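Local atomic coordinates of DUF596 domain-containing protein (Neisseria meningitidis, PDB entry 2O5H), a protein that is of unknown function but folds as a small alpha-beta protein of the DUF596 family and pairs with a second copy of itself through an interchain disulfide. Residues A[14-17]-A[18-21]; A[31-34]-A[35-38]; A[84-87]-A[88-92]. All coordinates share one frame; numbering follows the deposited sequence. Where two conformers were deposited one is given.

Contact 1 (A[14-17]-A[18-21]); sequences KRYQ and DRLE
Tyr16 and Arg19 meet twice, once through the backbone and once through their side chains, where helix 3-16 gives way to helix 20-30. The amide of Arg19 donates to Tyr16 O over 3.0 Å, and its N-H...O angle of 166° makes the bond nearly straight, although the donor stands above the carbonyl plane and not on a lone pair. One residue further on, Leu20 N reaches Gln17 O at 3.4 Å, a weak bond. That carbonyl has a second partner: a water donates to Gln17 O at 2.9 Å and accepts from Glu21 N at the same distance, so the amide of Glu21, in the first turn of the new helix, is satisfied through solvent. The side chains follow the same pairing. Tyr16 CG lies anti to the backbone N (chi1 -179°), which carries the ring forward along the chain. The Arg19 chain crosses it at about a right angle, with CG 3.5 Å from Tyr16 CE1 and NE equally close to that atom. Ring and guanidinium planes are 24° apart, but the approach is oblique. Leu20 CD1 comes to the edge of the same ring, 3.8 Å from CE2. The polar ends are satisfied beyond the turn: Asp23 OD2 takes both a hydrogen bond from Tyr16 OH and a salt bridge from Arg19 NE, Asp43 pairs with Arg19 NH2, and Arg15 is held by Asp11 and Glu50. Phe44 meets the tyrosine ring edge to face, and helix 48-64 packs on it through Ala54, Ile57 and Leu58. With Arg19 at the N-cap position of helix 20-30, the arrangement is that of a tight helix-to-helix junction, two helices joined by a short turn.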
loop_
_atom_site.group_PDB
_atom_site.type_symbol
_atom_site.label_atom_id
_atom_site.label_comp_id
_atom_site.label_asym_id
_atom_site.label_seq_id
_atom_site.Cartn_x
_atom_site.Cartn_y
_atom_site.Cartn_z
ATOM N N LYS A 14 13.337 -8.547 17.495
ATOM C CA LYS A 14 13.441 -7.626 18.628
ATOM C C LYS A 14 13.509 -6.154 18.231
ATOM O O LYS A 14 12.839 -5.303 18.843
ATOM C CB LYS A 14 14.641 -8.008 19.495
ATOM C CG LYS A 14 14.568 -7.454 20.895
ATOM C CD LYS A 14 15.403 -8.276 21.874
ATOM C CE LYS A 14 15.771 -7.408 23.075
ATOM N NZ LYS A 14 16.655 -8.128 24.048
ATOM N N ARG A 15 14.310 -5.836 17.216
ATOM C CA ARG A 15 14.427 -4.459 16.757
ATOM C C ARG A 15 13.122 -3.951 16.146
ATOM O O ARG A 15 12.794 -2.795 16.322
ATOM C CB ARG A 15 15.589 -4.292 15.781
ATOM C CG ARG A 15 16.936 -4.590 16.431
ATOM C CD ARG A 15 18.110 -4.236 15.527
ATOM N NE ARG A 15 18.403 -5.318 14.588
ATOM C CZ ARG A 15 18.184 -5.242 13.278
ATOM N NH1 ARG A 15 17.698 -4.128 12.782
ATOM N NH2 ARG A 15 18.466 -6.265 12.473
ATOM N N TYR A 16 12.375 -4.813 15.460
ATOM C CA TYR A 16 11.117 -4.371 14.825
ATOM C C TYR A 16 10.034 -4.032 15.866
ATOM O O TYR A 16 9.188 -3.145 15.663
ATOM C CB TYR A 16 10.612 -5.354 13.727
ATOM C CG TYR A 16 9.321 -4.839 13.092
ATOM C CD1 TYR A 16 9.349 -3.801 12.149
ATOM C CD2 TYR A 16 8.081 -5.338 13.495
ATOM C CE1 TYR A 16 8.189 -3.300 11.610
ATOM C CE2 TYR A 16 6.897 -4.830 12.987
ATOM C CZ TYR A 16 6.949 -3.808 12.043
ATOM O OH TYR A 16 5.761 -3.331 11.541
ATOM N N GLN A 17 10.116 -4.681 17.030
ATOM C CA GLN A 17 9.160 -4.482 18.120
ATOM C C GLN A 17 8.888 -3.035 18.488
ATOM O O GLN A 17 7.762 -2.694 18.836
ATOM C CB GLN A 17 9.591 -5.280 19.354
ATOM C CG GLN A 17 8.440 -6.056 20.014
ATOM C CD GLN A 17 7.683 -6.978 19.036
ATOM O OE1 GLN A 17 8.230 -7.431 18.016
ATOM N NE2 GLN A 17 6.421 -7.262 19.361
ATOM N N ASP A 18 9.900 -2.174 18.392
ATOM C CA ASP A 18 9.773 -0.760 18.782
ATOM C C ASP A 18 9.022 0.145 17.771
ATOM O O ASP A 18 8.806 1.337 18.038
ATOM C CB ASP A 18 11.155 -0.154 19.071
ATOM C CG ASP A 18 12.093 -1.117 19.799
ATOM O OD1 ASP A 18 11.626 -2.108 20.409
ATOM O OD2 ASP A 18 13.315 -0.865 19.766
ATOM N N ARG A 19 8.660 -0.388 16.608
ATOM C CA ARG A 19 7.773 0.359 15.674
ATOM C C ARG A 19 6.488 -0.400 15.357
ATOM O O ARG A 19 5.664 0.073 14.562
ATOM C CB ARG A 19 8.506 0.710 14.371
ATOM C CG ARG A 19 9.069 -0.528 13.622
ATOM C CD ARG A 19 9.717 -0.140 12.321
ATOM N NE ARG A 19 8.747 0.166 11.249
ATOM C CZ ARG A 19 9.031 0.899 10.195
ATOM N NH1 ARG A 19 10.239 1.452 10.105
ATOM N NH2 ARG A 19 8.105 1.096 9.236
ATOM N N LEU A 20 6.311 -1.582 15.953
ATOM C CA LEU A 20 5.169 -2.442 15.622
ATOM C C LEU A 20 3.820 -1.724 15.798
ATOM O O LEU A 20 2.970 -1.786 14.917
ATOM C CB LEU A 20 5.205 -3.757 16.427
ATOM C CG LEU A 20 4.000 -4.713 16.379
ATOM C CD1 LEU A 20 3.672 -5.185 14.960
ATOM C CD2 LEU A 20 4.204 -5.939 17.230
ATOM N N GLU A 21 3.641 -1.044 16.930
ATOM C CA GLU A 21 2.336 -0.457 17.281
ATOM C C GLU A 21 1.970 0.662 16.336
ATOM O O GLU A 21 0.829 0.764 15.878
ATOM C CB GLU A 21 2.309 0.037 18.728
ATOM C CG GLU A 21 2.270 -1.086 19.757
ATOM C CD GLU A 21 1.097 -2.039 19.538
ATOM O OE1 GLU A 21 0.009 -1.553 19.132
ATOM O OE2 GLU A 21 1.266 -3.267 19.783
HETATM O O HOH W 1 5.584 -0.718 19.033
#

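Contact 2 (A[31-34]-A[35-38]); sequences ELPL and SCLW
Pro33 O accepts two backbone bonds, from Cys36 N at 2.9 Å and from Leu37 N at 3.2 Å, and so marks the N-terminal start of helix 34-41, with Pro33 at the N-cap position. The two donors approach differently: Leu37 N lies in the carbonyl plane, whereas Cys36 N stands above it, 53° out. The next carbonyl continues the helix, Leu34 O receiving Trp38 N at 3.2 Å and a weak bond from Leu37 N. Before the proline, Glu31 has left helical geometry with positive phi in a Schellman motif that closes helix 20-30, so the chain ends one helix and begins the next within a few residues. Leu32 O, in this connection, is satisfied by Trp124 NE1 of strand 121-125.

Apolar side chains fill the turn. Leu32 CB faces Cys36 CB at 3.8 Å, and both methyl carbons of the leucine also lie near that CB. Leu37 bends back over the start of the helix, its CD1 lying 3.7 Å from Leu32 O, while its CD2 meets Leu34 CD2. Phe26 of helix 20-30 packs on Leu32, while Thr27 of that helix and Phe55 and Leu62 of helix 48-64 pack on Leu37, consistent with the burial of Leu32 and Leu37.

Cys36 joins the turn to the second subunit: its sulfur forms a disulfide with Cys36 of that subunit, whose Ser39 packs on Leu32, Pro33 and Cys36. With SG anti to the carbonyl carbon and beside the backbone N (chi1 -63°), the disulfide sulfur is directed toward the CG-CD side of the proline ring, where SG sits 3.8 Å from Pro33 CG.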
loop_
_atom_site.group_PDB
_atom_site.type_symbol
_atom_site.label_atom_id
_atom_site.label_comp_id
_atom_site.label_asym_id
_atom_site.label_seq_id
_atom_site.Cartn_x
_atom_site.Cartn_y
_atom_site.Cartn_z
ATOM N N GLU A 31 -6.860 0.783 6.331
ATOM C CA GLU A 31 -7.302 -0.527 5.818
ATOM C C GLU A 31 -6.572 -0.857 4.518
ATOM O O GLU A 31 -7.172 -1.125 3.475
ATOM C CB GLU A 31 -8.849 -0.622 5.762
ATOM C CG GLU A 31 -9.444 -0.357 7.150
ATOM C CD GLU A 31 -10.947 -0.551 7.296
ATOM O OE1 GLU A 31 -11.704 -0.306 6.329
ATOM O OE2 GLU A 31 -11.360 -0.903 8.435
ATOM N N LEU A 32 -5.246 -0.864 4.640
ATOM C CA LEU A 32 -4.311 -0.998 3.519
ATOM C C LEU A 32 -4.194 -2.456 3.025
ATOM O O LEU A 32 -4.192 -3.371 3.839
ATOM C CB LEU A 32 -2.914 -0.481 3.961
ATOM C CG LEU A 32 -2.852 1.050 4.185
ATOM C CD1 LEU A 32 -1.427 1.453 4.607
ATOM C CD2 LEU A 32 -3.268 1.774 2.899
ATOM N N PRO A 33 -4.121 -2.665 1.679
ATOM C CA PRO A 33 -3.871 -4.006 1.069
ATOM C C PRO A 33 -2.497 -4.514 1.456
ATOM O O PRO A 33 -1.684 -3.736 1.945
ATOM C CB PRO A 33 -3.961 -3.753 -0.435
ATOM C CG PRO A 33 -3.700 -2.265 -0.563
ATOM C CD PRO A 33 -4.309 -1.627 0.658
ATOM N N LEU A 34 -2.249 -5.822 1.317
ATOM C CA LEU A 34 -0.959 -6.363 1.735
ATOM C C LEU A 34 0.196 -5.710 1.051
ATOM O O LEU A 34 1.244 -5.557 1.662
ATOM C CB LEU A 34 -0.849 -7.875 1.499
ATOM C CG LEU A 34 -1.891 -8.730 2.222
ATOM C CD1 LEU A 34 -1.573 -10.217 1.861
ATOM C CD2 LEU A 34 -1.808 -8.531 3.723
ATOM N N SER A 35 0.024 -5.318 -0.214
ATOM C CA SER A 35 1.102 -4.628 -0.938
ATOM C C SER A 35 1.544 -3.332 -0.253
ATOM O O SER A 35 2.696 -2.898 -0.407
ATOM C CB SER A 35 0.659 -4.303 -2.352
ATOM O OG SER A 35 -0.428 -3.407 -2.289
ATOM N N CYS A 36 0.630 -2.724 0.490
ATOM C CA CYS A 36 0.941 -1.493 1.246
ATOM C C CYS A 36 1.451 -1.796 2.647
ATOM O O CYS A 36 2.093 -0.935 3.259
ATOM C CB CYS A 36 -0.259 -0.509 1.261
ATOM S SG CYS A 36 -0.682 0.083 -0.384
ATOM N N LEU A 37 1.192 -2.994 3.156
ATOM C CA LEU A 37 1.871 -3.416 4.368
ATOM C C LEU A 37 3.362 -3.534 4.120
ATOM O O LEU A 37 4.154 -3.266 5.031
ATOM C CB LEU A 37 1.338 -4.762 4.877
ATOM C CG LEU A 37 0.218 -4.731 5.916
ATOM C CD1 LEU A 37 -0.972 -3.865 5.530
ATOM C CD2 LEU A 37 -0.184 -6.183 6.324
ATOM N N TRP A 38 3.722 -4.071 2.952
ATOM C CA TRP A 38 5.124 -4.135 2.519
ATOM C C TRP A 38 5.714 -2.722 2.436
ATOM O O TRP A 38 6.780 -2.452 2.985
ATOM C CB TRP A 38 5.255 -4.848 1.159
ATOM C CG TRP A 38 6.676 -4.836 0.647
ATOM C CD1 TRP A 38 7.227 -3.993 -0.326
ATOM C CD2 TRP A 38 7.737 -5.660 1.118
ATOM N NE1 TRP A 38 8.566 -4.284 -0.478
ATOM C CE2 TRP A 38 8.912 -5.281 0.413
ATOM C CE3 TRP A 38 7.818 -6.687 2.081
ATOM C CZ2 TRP A 38 10.159 -5.900 0.649
ATOM C CZ3 TRP A 38 9.045 -7.316 2.276
ATOM C CH2 TRP A 38 10.194 -6.907 1.583
#

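Contact 3 (A[84-87]-A[88-92])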
loop_
_atom_site.group_PDB
_atom_site.type_symbol
_atom_site.label_atom_id
_atom_site.label_comp_id
_atom_site.label_asym_id
_atom_site.label_seq_id
_atom_site.Cartn_x
_atom_site.Cartn_y
_atom_site.Cartn_z
ATOM N N TRP A 84 -0.846 -18.965 8.136
ATOM C CA TRP A 84 -0.834 -18.033 7.023
ATOM C C TRP A 84 0.605 -17.592 6.724
ATOM O O TRP A 84 0.994 -17.460 5.578
ATOM C CB TRP A 84 -1.682 -16.815 7.326
ATOM C CG TRP A 84 -3.151 -16.865 6.972
ATOM C CD1 TRP A 84 -4.185 -16.496 7.781
ATOM C CD2 TRP A 84 -3.733 -17.211 5.700
ATOM N NE1 TRP A 84 -5.401 -16.614 7.104
ATOM C CE2 TRP A 84 -5.142 -17.035 5.820
ATOM C CE3 TRP A 84 -3.202 -17.642 4.467
ATOM C CZ2 TRP A 84 -6.035 -17.294 4.749
ATOM C CZ3 TRP A 84 -4.096 -17.875 3.384
ATOM C CH2 TRP A 84 -5.495 -17.703 3.546
ATOM N N GLU A 85 1.400 -17.379 7.762
ATOM C CA GLU A 85 2.813 -17.085 7.505
ATOM C C GLU A 85 3.453 -18.190 6.647
ATOM O O GLU A 85 4.170 -17.883 5.697
ATOM C CB GLU A 85 3.599 -16.856 8.808
ATOM C CG GLU A 85 5.123 -16.612 8.551
ATOM C CD GLU A 85 5.905 -16.489 9.825
ATOM O OE1 GLU A 85 5.402 -16.992 10.863
ATOM O OE2 GLU A 85 7.026 -15.916 9.788
ATOM N N GLN A 86 3.180 -19.461 6.947
ATOM C CA GLN A 86 3.860 -20.575 6.274
ATOM C C GLN A 86 3.434 -20.649 4.818
ATOM O O GLN A 86 4.256 -20.918 3.925
ATOM C CB GLN A 86 3.581 -21.929 6.980
ATOM C CG GLN A 86 4.537 -23.046 6.587
ATOM C CD GLN A 86 6.013 -22.612 6.745
ATOM O OE1 GLN A 86 6.465 -22.370 7.850
ATOM N NE2 GLN A 86 6.724 -22.441 5.628
ATOM N N ILE A 87 2.149 -20.392 4.593
ATOM C CA ILE A 87 1.555 -20.408 3.260
ATOM C C ILE A 87 2.259 -19.350 2.383
ATOM O O ILE A 87 2.723 -19.648 1.269
ATOM C CB ILE A 87 0.001 -20.192 3.400
ATOM C CG1 ILE A 87 -0.622 -21.498 3.937
ATOM C CG2 ILE A 87 -0.688 -19.688 2.047
ATOM C CD1 ILE A 87 -2.120 -21.385 4.354
ATOM N N PHE A 88 2.393 -18.149 2.930
ATOM C CA PHE A 88 3.097 -17.065 2.241
ATOM C C PHE A 88 4.611 -17.279 2.096
ATOM O O PHE A 88 5.138 -17.086 1.007
ATOM C CB PHE A 88 2.818 -15.739 2.951
ATOM C CG PHE A 88 1.534 -15.065 2.505
ATOM C CD1 PHE A 88 0.272 -15.624 2.802
ATOM C CD2 PHE A 88 1.588 -13.856 1.790
ATOM C CE1 PHE A 88 -0.921 -14.996 2.373
ATOM C CE2 PHE A 88 0.389 -13.215 1.362
ATOM C CZ PHE A 88 -0.856 -13.777 1.663
ATOM N N ARG A 89 5.288 -17.686 3.170
ATOM C CA ARG A 89 6.727 -18.017 3.087
ATOM C C ARG A 89 7.060 -19.056 2.009
ATOM O O ARG A 89 8.081 -18.927 1.307
ATOM C CB ARG A 89 7.302 -18.437 4.455
ATOM C CG ARG A 89 7.629 -17.210 5.322
ATOM C CD ARG A 89 8.430 -17.592 6.517
ATOM N NE ARG A 89 8.470 -16.549 7.527
ATOM C CZ ARG A 89 9.387 -15.586 7.597
ATOM N NH1 ARG A 89 10.363 -15.505 6.696
ATOM N NH2 ARG A 89 9.309 -14.690 8.578
ATOM N N GLU A 90 6.190 -20.048 1.842
ATOM C CA GLU A 90 6.459 -21.111 0.900
ATOM C C GLU A 90 6.584 -20.632 -0.535
ATOM O O GLU A 90 7.250 -21.286 -1.327
ATOM C CB GLU A 90 5.423 -22.252 1.024
ATOM C CG GLU A 90 5.679 -23.062 2.291
ATOM C CD GLU A 90 5.057 -24.445 2.288
ATOM O OE1 GLU A 90 4.638 -24.928 1.211
ATOM O OE2 GLU A 90 4.998 -25.060 3.377
ATOM N N VAL A 91 5.981 -19.482 -0.856
ATOM C CA VAL A 91 5.916 -18.979 -2.229
ATOM C C VAL A 91 6.528 -17.562 -2.321
ATOM O O VAL A 91 6.483 -16.910 -3.360
ATOM C CB VAL A 91 4.424 -18.960 -2.751
ATOM C CG1 VAL A 91 3.911 -20.370 -2.975
ATOM C CG2 VAL A 91 3.501 -18.219 -1.772
ATOM N N TRP A 92 7.115 -17.106 -1.216
ATOM C CA TRP A 92 7.664 -15.759 -1.142
ATOM C C TRP A 92 8.775 -15.610 -2.193
ATOM O O TRP A 92 9.659 -16.467 -2.306
ATOM C CB TRP A 92 8.237 -15.511 0.258
ATOM C CG TRP A 92 8.516 -14.079 0.549
ATOM C CD1 TRP A 92 9.737 -13.453 0.541
ATOM C CD2 TRP A 92 7.545 -13.099 0.918
ATOM N NE1 TRP A 92 9.566 -12.111 0.891
ATOM C CE2 TRP A 92 8.232 -11.884 1.143
ATOM C CE3 TRP A 92 6.142 -13.130 1.075
ATOM C CZ2 TRP A 92 7.563 -10.690 1.483
ATOM C CZ3 TRP A 92 5.474 -11.930 1.465
ATOM C CH2 TRP A 92 6.196 -10.746 1.677
#
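The last turns of helix 81-91, within the DUF596 family region, carry an i to i+4 salt bridge between Glu85 and Arg89. A single carboxylate oxygen does the work: Glu85 OE2 accepts from Arg89 NE at 2.8 Å and from Arg89 NH2 at 2.9 Å, a side-on grip by two nitrogens. The oxygen lies only 2° out of the guanidinium plane, yet the carboxylate itself is turned 49° away from that plane. NE therefore meets OE2 from above the carboxylate, while NH2 meets it nearly along its C-O bond. Glu85 CG stands anti to the backbone N (chi1 177°) and the rest of the chain is extended, which brings the acid alongside the arginine, both pointing the same way. Beneath them Arg89 N donates to Glu85 O at 2.8 Å in a nearly straight bond. Arg89 NH1 has a further partner in Glu53 of helix 48-64.

A second i to i+4 pair lies on a neighbouring side of the helix. Phe88 N bonds to Trp84 O over 3.1 Å, and Phe88 CE1 lies 4.1 Å from Trp84 CE3 in an oblique approach. Leu70 of strand 68-72 touches both side chains, Phe59 meets Phe88, and His79 meets Trp84 edge to face. Elsewhere Glu90 N bonds to Gln86 O at 3.0 Å, and Glu90 CG lies 3.6 Å from Gln86 NE2, the side chains crossing at a slant.

With Gln86 and Glu90 on its more exposed side, and Trp84, Phe88 and the Glu85-Arg89 ion pair turned to helix 48-64 and the sheet, this is an amphipathic alpha-helix of an alpha-beta fold.

The three contacts follow one another along the chain, and helix 20-30 carries it from contact 1 to contact 2. Their centres lie about 18 Å apart, with nearest atoms about 7 Å apart, so the two do not touch. Contact 3 is more remote from contact 1, about 21 Å between centres, but it meets contact 2 directly: Leu34 CD1 packs 3.6 Å from Phe88 CE2, and Trp38 CZ3 lies 3.8 Å from Trp92 CZ2. Helix 48-64 supplies packing partners to all three. Contact 2 holds the intersubunit disulfide and contact 1 touches Tyr30 of the second subunit through Arg19, whereas contact 3 is untouched by that chain.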